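Local coordinates for spore coat polysaccharide biosynthesis protein SpsE (Bacillus subtilis, PDB 1VLI) that probably acts as an N-acylneuraminate-9-phosphate synthase-like enzyme in the biosynthesis of spore coat polysaccharide, at residues L338-Q342 with K343-L347; G308-R311 with N312-Y315; L49-A52 with A53-G57. One frame throughout, in Å; residues are numbered along the deposited sequence.

Contact 1 of 3, residues L338-Q342 with K343-L347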
loop_
_atom_site.group_PDB
_atom_site.type_symbol
_atom_site.label_atom_id
_atom_site.label_comp_id
_atom_site.label_asym_id
_atom_site.label_seq_id
_atom_site.Cartn_x
_atom_site.Cartn_y
_atom_site.Cartn_z
ATOM N N LEU A 338 5.736 -12.729 7.755
ATOM C CA LEU A 338 6.822 -12.180 6.919
ATOM C C LEU A 338 6.571 -12.451 5.433
ATOM O O LEU A 338 5.742 -13.271 5.091
ATOM C CB LEU A 338 8.178 -12.749 7.357
ATOM C CG LEU A 338 8.604 -12.381 8.781
ATOM C CD1 LEU A 338 9.613 -13.367 9.309
ATOM C CD2 LEU A 338 9.142 -10.966 8.864
ATOM N N ARG A 339 7.252 -11.725 4.555
ATOM C CA ARG A 339 7.199 -12.004 3.136
ATOM C C ARG A 339 8.178 -13.150 2.864
ATOM O O ARG A 339 9.276 -13.197 3.451
ATOM C CB ARG A 339 7.619 -10.785 2.331
ATOM C CG ARG A 339 6.682 -9.601 2.381
ATOM C CD ARG A 339 7.177 -8.492 1.499
ATOM N NE ARG A 339 6.379 -7.289 1.624
ATOM C CZ ARG A 339 6.321 -6.343 0.700
ATOM N NH1 ARG A 339 7.020 -6.456 -0.422
ATOM N NH2 ARG A 339 5.542 -5.296 0.885
ATOM N N PRO A 340 7.783 -14.082 1.998
ATOM C CA PRO A 340 8.587 -15.277 1.743
ATOM C C PRO A 340 9.941 -15.021 1.076
ATOM O O PRO A 340 10.870 -15.802 1.276
ATOM C CB PRO A 340 7.685 -16.134 0.831
ATOM C CG PRO A 340 6.720 -15.240 0.271
ATOM C CD PRO A 340 6.529 -14.088 1.233
ATOM N N GLY A 341 10.046 -13.949 0.292
ATOM C CA GLY A 341 11.195 -13.752 -0.585
ATOM C C GLY A 341 11.295 -14.929 -1.533
ATOM O O GLY A 341 10.348 -15.230 -2.276
ATOM N N GLN A 342 12.423 -15.629 -1.483
ATOM C CA GLN A 342 12.641 -16.766 -2.387
ATOM C C GLN A 342 12.117 -18.112 -1.833
ATOM O O GLN A 342 12.046 -19.113 -2.549
ATOM C CB GLN A 342 14.132 -16.851 -2.763
ATOM C CG GLN A 342 14.591 -15.744 -3.726
ATOM C CD GLN A 342 13.893 -15.830 -5.090
ATOM O OE1 GLN A 342 13.021 -15.008 -5.407
ATOM N NE2 GLN A 342 14.262 -16.838 -5.886
ATOM N N LYS A 343 11.737 -18.107 -0.560
ATOM C CA LYS A 343 11.401 -19.312 0.187
ATOM C C LYS A 343 9.972 -19.752 -0.128
ATOM O O LYS A 343 9.164 -18.922 -0.552
ATOM C CB LYS A 343 11.595 -19.031 1.680
ATOM C CG LYS A 343 12.914 -18.302 1.957
ATOM C CD LYS A 343 13.212 -18.096 3.438
ATOM C CE LYS A 343 12.362 -16.990 4.044
ATOM N NZ LYS A 343 12.533 -15.659 3.387
ATOM N N PRO A 344 9.666 -21.052 0.004
ATOM C CA PRO A 344 8.269 -21.531 -0.110
ATOM C C PRO A 344 7.343 -20.919 0.971
ATOM O O PRO A 344 7.793 -20.602 2.067
ATOM C CB PRO A 344 8.404 -23.051 0.048
ATOM C CG PRO A 344 9.820 -23.332 -0.298
ATOM C CD PRO A 344 10.609 -22.166 0.218
ATOM N N GLN A 345 6.071 -20.735 0.636
ATOM C CA GLN A 345 5.141 -19.894 1.420
ATOM C C GLN A 345 4.825 -20.522 2.794
ATOM O O GLN A 345 4.849 -21.761 2.928
ATOM C CB GLN A 345 3.876 -19.600 0.582
ATOM C CG GLN A 345 2.851 -18.648 1.190
ATOM C CD GLN A 345 3.481 -17.331 1.629
ATOM O OE1 GLN A 345 4.231 -17.306 2.598
ATOM N NE2 GLN A 345 3.199 -16.244 0.898
ATOM N N GLY A 346 4.594 -19.687 3.812
ATOM C CA GLY A 346 4.221 -20.178 5.145
ATOM C C GLY A 346 2.701 -20.226 5.241
ATOM O O GLY A 346 2.022 -19.757 4.332
ATOM N N LEU A 347 2.151 -20.802 6.315
ATOM C CA LEU A 347 0.692 -20.753 6.565
ATOM C C LEU A 347 0.116 -19.352 6.447
ATOM O O LEU A 347 0.778 -18.392 6.814
ATOM C CB LEU A 347 0.366 -21.225 7.977
ATOM C CG LEU A 347 -0.056 -22.647 8.242
ATOM C CD1 LEU A 347 -1.118 -22.568 9.326
ATOM C CD2 LEU A 347 -0.555 -23.359 6.947
#

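Contact 2 of 3, residues G308-R311 with N312-Y315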
loop_
_atom_site.group_PDB
_atom_site.type_symbol
_atom_site.label_atom_id
_atom_site.label_comp_id
_atom_site.label_asym_id
_atom_site.label_seq_id
_atom_site.Cartn_x
_atom_site.Cartn_y
_atom_site.Cartn_z
ATOM N N GLY A 308 1.669 -12.648 -12.269
ATOM C CA GLY A 308 1.764 -14.114 -12.194
ATOM C C GLY A 308 1.738 -14.753 -10.811
ATOM O O GLY A 308 2.791 -15.139 -10.286
ATOM N N GLU A 309 0.531 -14.896 -10.251
ATOM C CA GLU A 309 0.255 -15.481 -8.904
ATOM C C GLU A 309 1.206 -15.058 -7.763
ATOM O O GLU A 309 1.822 -15.895 -7.079
ATOM C CB GLU A 309 0.055 -17.006 -8.964
ATOM C CG GLU A 309 1.302 -17.804 -9.303
ATOM C CD GLU A 309 1.014 -19.274 -9.493
ATOM O OE1 GLU A 309 0.058 -19.604 -10.239
ATOM O OE2 GLU A 309 1.748 -20.097 -8.902
ATOM N N ILE A 310 1.291 -13.741 -7.571
ATOM C CA ILE A 310 2.066 -13.150 -6.488
ATOM C C ILE A 310 1.372 -13.377 -5.147
ATOM O O ILE A 310 1.997 -13.326 -4.083
ATOM C CB ILE A 310 2.313 -11.643 -6.749
ATOM C CG1 ILE A 310 1.056 -10.962 -7.302
ATOM C CG2 ILE A 310 3.498 -11.444 -7.706
ATOM C CD1 ILE A 310 1.131 -9.432 -7.266
ATOM N N ARG A 311 0.072 -13.643 -5.212
ATOM C CA ARG A 311 -0.699 -14.015 -4.029
ATOM C C ARG A 311 -0.229 -15.324 -3.376
ATOM O O ARG A 311 -0.441 -15.543 -2.182
ATOM C CB ARG A 311 -2.213 -14.021 -4.326
ATOM C CG ARG A 311 -2.676 -14.846 -5.522
ATOM C CD ARG A 311 -4.178 -14.766 -5.758
ATOM N NE ARG A 311 -4.947 -14.835 -4.509
ATOM C CZ ARG A 311 -5.301 -15.964 -3.894
ATOM N NH1 ARG A 311 -4.965 -17.149 -4.399
ATOM N NH2 ARG A 311 -6.002 -15.910 -2.769
ATOM N N ASN A 312 0.428 -16.170 -4.166
ATOM C CA ASN A 312 1.008 -17.417 -3.667
ATOM C C ASN A 312 2.462 -17.268 -3.193
ATOM O O ASN A 312 2.810 -17.759 -2.123
ATOM C CB ASN A 312 0.896 -18.549 -4.720
ATOM C CG ASN A 312 -0.566 -18.944 -5.041
ATOM O OD1 ASN A 312 -0.961 -19.026 -6.214
ATOM N ND2 ASN A 312 -1.359 -19.197 -4.000
ATOM N N PHE A 313 3.291 -16.590 -3.992
ATOM C CA PHE A 313 4.731 -16.454 -3.723
ATOM C C PHE A 313 5.194 -15.093 -3.155
ATOM O O PHE A 313 6.366 -14.968 -2.781
ATOM C CB PHE A 313 5.584 -16.856 -4.959
ATOM C CG PHE A 313 5.776 -15.744 -6.001
ATOM C CD1 PHE A 313 6.803 -14.792 -5.865
ATOM C CD2 PHE A 313 4.957 -15.676 -7.139
ATOM C CE1 PHE A 313 6.987 -13.763 -6.828
ATOM C CE2 PHE A 313 5.138 -14.656 -8.110
ATOM C CZ PHE A 313 6.156 -13.700 -7.950
ATOM N N ALA A 314 4.304 -14.088 -3.091
ATOM C CA ALA A 314 4.711 -12.739 -2.646
ATOM C C ALA A 314 3.959 -12.099 -1.460
ATOM O O ALA A 314 4.543 -11.238 -0.771
ATOM C CB ALA A 314 4.782 -11.761 -3.833
ATOM N N TYR A 315 2.701 -12.501 -1.219
ATOM C CA TYR A 315 1.992 -12.115 0.010
ATOM C C TYR A 315 2.679 -12.696 1.235
ATOM O O TYR A 315 3.555 -13.549 1.105
ATOM C CB TYR A 315 0.564 -12.602 0.002
ATOM C CG TYR A 315 -0.296 -11.901 -0.986
ATOM C CD1 TYR A 315 0.206 -10.829 -1.741
ATOM C CD2 TYR A 315 -1.629 -12.278 -1.167
ATOM C CE1 TYR A 315 -0.597 -10.164 -2.682
ATOM C CE2 TYR A 315 -2.451 -11.600 -2.119
ATOM C CZ TYR A 315 -1.915 -10.564 -2.861
ATOM O OH TYR A 315 -2.681 -9.889 -3.765
#

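Contact 3 of 3, residues L49-A52 with A53-G57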
loop_
_atom_site.group_PDB
_atom_site.type_symbol
_atom_site.label_atom_id
_atom_site.label_comp_id
_atom_site.label_asym_id
_atom_site.label_seq_id
_atom_site.Cartn_x
_atom_site.Cartn_y
_atom_site.Cartn_z
ATOM N N LEU A 49 10.688 17.915 -4.110
ATOM C CA LEU A 49 9.608 16.993 -4.510
ATOM C C LEU A 49 8.282 17.474 -3.937
ATOM O O LEU A 49 7.328 17.666 -4.669
ATOM C CB LEU A 49 9.930 15.564 -4.102
ATOM C CG LEU A 49 10.957 14.868 -5.001
ATOM C CD1 LEU A 49 11.676 13.786 -4.206
ATOM C CD2 LEU A 49 10.308 14.286 -6.270
ATOM N N ILE A 50 8.265 17.736 -2.635
ATOM C CA ILE A 50 7.168 18.462 -1.984
ATOM C C ILE A 50 6.710 19.656 -2.794
ATOM O O ILE A 50 5.521 19.747 -3.068
ATOM C CB ILE A 50 7.541 18.856 -0.509
ATOM C CG1 ILE A 50 7.818 17.565 0.279
ATOM C CG2 ILE A 50 6.411 19.636 0.163
ATOM C CD1 ILE A 50 7.983 17.700 1.753
ATOM N N ASP A 51 7.634 20.534 -3.215
ATOM C CA ASP A 51 7.299 21.709 -4.052
ATOM C C ASP A 51 6.572 21.325 -5.312
ATOM O O ASP A 51 5.553 21.929 -5.656
ATOM C CB ASP A 51 8.547 22.483 -4.499
ATOM C CG ASP A 51 9.188 23.304 -3.377
ATOM O OD1 ASP A 51 8.467 23.868 -2.521
ATOM O OD2 ASP A 51 10.426 23.464 -3.302
ATOM N N ALA A 52 7.127 20.346 -6.020
ATOM C CA ALA A 52 6.575 19.893 -7.297
ATOM C C ALA A 52 5.140 19.371 -7.149
ATOM O O ALA A 52 4.268 19.697 -7.963
ATOM C CB ALA A 52 7.471 18.830 -7.909
ATOM N N ALA A 53 4.911 18.591 -6.091
ATOM C CA ALA A 53 3.589 18.063 -5.751
ATOM C C ALA A 53 2.582 19.180 -5.489
ATOM O O ALA A 53 1.449 19.131 -5.985
ATOM C CB ALA A 53 3.687 17.162 -4.539
ATOM N N ALA A 54 3.004 20.161 -4.688
ATOM C CA ALA A 54 2.211 21.327 -4.357
ATOM C C ALA A 54 1.876 22.148 -5.583
ATOM O O ALA A 54 0.718 22.511 -5.780
ATOM C CB ALA A 54 2.978 22.219 -3.309
ATOM N N GLU A 55 2.890 22.483 -6.387
ATOM C CA GLU A 55 2.708 23.343 -7.575
ATOM C C GLU A 55 1.784 22.622 -8.566
ATOM O O GLU A 55 0.956 23.248 -9.241
ATOM C CB GLU A 55 4.054 23.695 -8.235
ATOM C CG GLU A 55 4.927 24.671 -7.438
ATOM C CD GLU A 55 6.447 24.459 -7.615
ATOM O OE1 GLU A 55 6.848 23.735 -8.572
ATOM O OE2 GLU A 55 7.248 25.011 -6.791
ATOM N N ALA A 56 1.916 21.298 -8.631
ATOM C CA ALA A 56 1.015 20.477 -9.447
ATOM C C ALA A 56 -0.456 20.436 -8.968
ATOM O O ALA A 56 -1.350 20.061 -9.737
ATOM C CB ALA A 56 1.568 19.081 -9.575
ATOM N N GLY A 57 -0.698 20.795 -7.703
ATOM C CA GLY A 57 -2.055 20.755 -7.134
ATOM C C GLY A 57 -2.496 19.356 -6.669
ATOM O O GLY A 57 -3.687 19.035 -6.661
#

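Contact 1 of 3, residues L338-Q342 with K343-L347
Lys-343 folds back over the type II' beta turn that runs from Pro-340 to Lys-343 and grips the carbonyl of Pro-340 twice. Its CB and CG pass the oxygen first, CB at 3.3 Å from Pro-340 O. CG lies anti to the carbonyl carbon of Lys-343 (chi1 -45°), and bends at the last two torsions curl the chain round, bringing CE back beside the same oxygen. The tip closes the loop with a hydrogen bond of 2.7 Å from Lys-343 NZ to Pro-340 O. The backbone bond of the turn, Lys-343 N to Pro-340 O at 3.1 Å, arrives from the opposite face of the carbonyl plane, so the oxygen is held from both faces. Gly-341 supplies the positive phi of the turn. Beyond it, the amide of Gln-345 crosses the Pro-340 ring, with NE2 3.7 Å from Pro-340 CG, while Gln-345 OE1 accepts an in-plane bond of 2.7 Å from the N-H of Gly-346. The turn follows strand 335-338 in the SAF (AFP-like) domain; Phe-319 of the antiparallel partner strand 317-320 packs against Pro-340 and Gln-345 and receives Lys-343 in a cation-pi contact.

Contact 2 of 3, residues G308-R311 with N312-Y315
Arg-311 and Tyr-315 meet backbone to ring: Arg-311 CA stands over the centre of one face of the Tyr-315 ring, 3.5 Å from its centroid and 14° off the normal, a CH-pi contact. Arg-311 CB leans on the same ring, 3.3 Å from Tyr-315 CE2. The Phe-313 ring is used differently. Gly-308 O lies in its plane at the edge, 3.2 Å from Phe-313 CE2, and the methyl CG2 of Ile-310 approaches obliquely, 3.5 Å from Phe-313 CZ. With CG between its own backbone N and carbonyl carbon (chi1 84°), Phe-313 turns its ring back along the helix toward these residues. Ile-310 CB also packs against Ala-314 CB. On the outer side, the carboxylate of Glu-309 and the amide of Asn-312 cross with their planes 78° apart, Asn-312 OD1 lying 3.6 Å from Glu-309 CB. The backbone is one short helix, 310-313, with Glu-309 as N-cap; Ile-310 O, in its first residue, accepts from Ala-314 N (2.6 Å) and Tyr-315 N (3.1 Å), just past its last. The polar ends look elsewhere, Arg-311 to a salt bridge with Asp-172 and Tyr-315 OH to Ala-166 O. Across the contact, therefore, Arg-311 and Tyr-315 meet through carbon and ring face, while their polar groups tie this short helix to other parts of the chain.

Contact 3 of 3, residues L49-A52 with A53-G57
Four successive i to i+4 backbone hydrogen bonds, from Ala-53 N to Leu-49 O, close to straight at 168° about the hydrogen, through Ala-56 N to Ala-52 O, more bent at 153°, carry the last turns of helix 43-56, and Gly-57, with positive phi, ends it in a Schellman motif. Glu-55 folds back over the preceding turn. Its chain bends at chi2 (149°) and lies along that turn, Glu-55 CG and CD each 3.3 Å from Asp-51 O, while Glu-55 OE2 comes to 3.7 Å from Asp-51 CB. The two carboxylates stay apart, Asp-51 OD1 standing 4.6 Å from Glu-55 OE2; such like charges would probably disfavour each other mildly. Asp-51 OD1 also has a hydrogen bond from Tyr-109 OH, which gives this carboxylate a partner on helix 103-112. The alanines have only methyls to offer, and these rest against carbonyl oxygens of the turn before: Ala-56 CB lies 3.2 Å from Ala-52 O, and Ala-53 CB 3.5 Å from Ile-50 O. Ala-54 CB likewise sits 3.5 Å from Asp-51 O. The helix joins strands 30-36 and 60-63 in a beta-alpha-beta unit of the TIM-barrel domain. Ile-50 packs on helix 103-112, Ala-52 and Ala-56 on helix 266-285, and Leu-49 together with Ala-52 on Phe-249.

From the N terminus, contact 3 comes first, at the end of the helix that follows strand 30-36 of the barrel. Contact 2 follows much later, on the short helix 310-313 just before strand 317-320, and contact 1 after that, in the loop leaving strand 335-338. Each is local within one continuous segment, and the three run in series without nesting or crossing. Contacts 1 and 2 touch, their centres about 10 Å apart: Gln-345 NE2 probably hydrogen-bonds Tyr-315 O at 2.7 Å, linking the loop after strand 335-338 to the residues just past helix 310-313. Contact 3 lies on the opposite side of the chain's centre from both, its centre about 38 Å from that of contact 1.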